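Local coordinates for protein serine protease p27 (Human astrovirus 1, PDB 2W5E) that is a trypsin-like serine endopeptidase that probably cleaves the viral polyprotein into its functional products, at residues V15-P19 against E20-T24. Numbering follows the deposited sequence.
Sequences VIDTP and EGKGT
Thr-18 and Gly-21 close a tight beta hairpin whose type I turn carries Pro-19 and Glu-20 at its corners. Thr-18 N donates to Gly-21 O at 2.9 Å, while the return bond from Gly-21 N to Thr-18 O is longer (3.2 Å) and less straight, reaching the oxygen from well above its carbonyl plane. Pro-19 has no N-H to satisfy, and its ring restricts phi to the range a type I turn uses; Gly-21 adopts a positive phi of 146°, at which a CB would collide with the preceding carbonyl oxygen. With OG1 set between its own backbone N and carbonyl carbon (chi1 70°), Thr-18 leans over the turn and accepts the N-H of Glu-20 in a long, bent bond of 3.3 Å. A water bridges that hydroxyl and Glu-20 OE1, lying 2.8 Å from Thr-18 OG1 and apparently donating to the carboxylate. Further along, Ile-16 and Gly-23 exchange a reciprocal pair of backbone bonds. Gly-23 sets no side chain opposite Ile-16, which packs on Val-45 and Val-47 of the neighbouring strand 44-49, apolar company that suits a buried isoleucine. On the opposite face Lys-22 bends at its last torsion (chi4 -66°) to bring NZ 2.8 Å from Asp-17 OD1, a salt bridge made from above the carboxylate plane. Asp-17 OD2 is taken by Asn-46 ND2, and Thr-24 OG1 by Tyr-97 N. Gly-23 lies near catalytic Ser-127, and the backbones of Thr-24 and Ser-127 are hydrogen-bonded, consistent with this strand of the N-terminal chymotrypsin-like barrel bordering the catalytic cleft.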
# COMPACT_ATOMS: atom_id res chain seq x y z
N VAL A 15 21.39 8.19 11.12
CA VAL A 15 22.46 9.08 11.56
C VAL A 15 23.73 8.26 11.80
O VAL A 15 23.67 7.21 12.45
CB VAL A 15 22.05 9.89 12.82
CG1 VAL A 15 23.22 10.70 13.38
CG2 VAL A 15 20.87 10.81 12.51
N ILE A 16 24.85 8.72 11.24
CA ILE A 16 26.15 8.10 11.48
C ILE A 16 26.91 8.89 12.55
O ILE A 16 27.06 10.11 12.44
CB ILE A 16 27.01 8.03 10.18
CG1 ILE A 16 26.21 7.48 8.98
CG2 ILE A 16 28.32 7.24 10.41
CD1 ILE A 16 25.95 5.99 9.00
N ASP A 17 27.35 8.19 13.59
CA ASP A 17 28.04 8.79 14.73
C ASP A 17 29.47 8.25 14.84
O ASP A 17 29.69 7.04 14.83
CB ASP A 17 27.24 8.52 16.02
CG ASP A 17 28.00 8.92 17.28
OD1 ASP A 17 28.18 10.13 17.53
OD2 ASP A 17 28.41 8.02 18.04
N THR A 18 30.43 9.18 14.91
CA THR A 18 31.85 8.86 15.12
C THR A 18 32.43 9.81 16.18
O THR A 18 31.76 10.78 16.56
CB THR A 18 32.69 9.00 13.81
OG1 THR A 18 32.80 10.39 13.46
CG2 THR A 18 32.09 8.21 12.66
N PRO A 19 33.67 9.55 16.66
CA PRO A 19 34.28 10.49 17.61
C PRO A 19 34.50 11.90 17.04
O PRO A 19 34.60 12.86 17.80
CB PRO A 19 35.63 9.83 17.93
CG PRO A 19 35.46 8.38 17.59
CD PRO A 19 34.54 8.39 16.40
N GLU A 20 34.55 12.02 15.71
CA GLU A 20 34.77 13.32 15.06
C GLU A 20 33.49 14.13 14.86
O GLU A 20 33.56 15.33 14.59
CB GLU A 20 35.51 13.15 13.73
CG GLU A 20 36.96 12.72 13.85
CD GLU A 20 37.11 11.24 14.14
OE1 GLU A 20 36.42 10.44 13.47
OE2 GLU A 20 37.90 10.87 15.03
N GLY A 21 32.34 13.48 14.99
CA GLY A 21 31.05 14.15 14.81
C GLY A 21 29.98 13.26 14.20
O GLY A 21 30.07 12.03 14.26
N LYS A 22 28.97 13.89 13.61
CA LYS A 22 27.81 13.17 13.08
C LYS A 22 27.50 13.54 11.63
O LYS A 22 27.74 14.67 11.19
CB LYS A 22 26.58 13.41 13.95
CG LYS A 22 26.66 12.80 15.34
CD LYS A 22 25.52 13.28 16.22
CE LYS A 22 25.74 12.91 17.69
NZ LYS A 22 25.72 11.44 17.91
N GLY A 23 26.95 12.57 10.90
CA GLY A 23 26.54 12.80 9.52
C GLY A 23 25.25 12.06 9.21
O GLY A 23 24.72 11.36 10.07
N THR A 24 24.77 12.22 7.98
CA THR A 24 23.59 11.51 7.51
C THR A 24 24.01 10.29 6.69
O THR A 24 24.98 10.33 5.94
CB THR A 24 22.66 12.45 6.68
OG1 THR A 24 22.20 13.53 7.51
CG2 THR A 24 21.44 11.70 6.14
O HOH W 1 34.66 10.53 11.31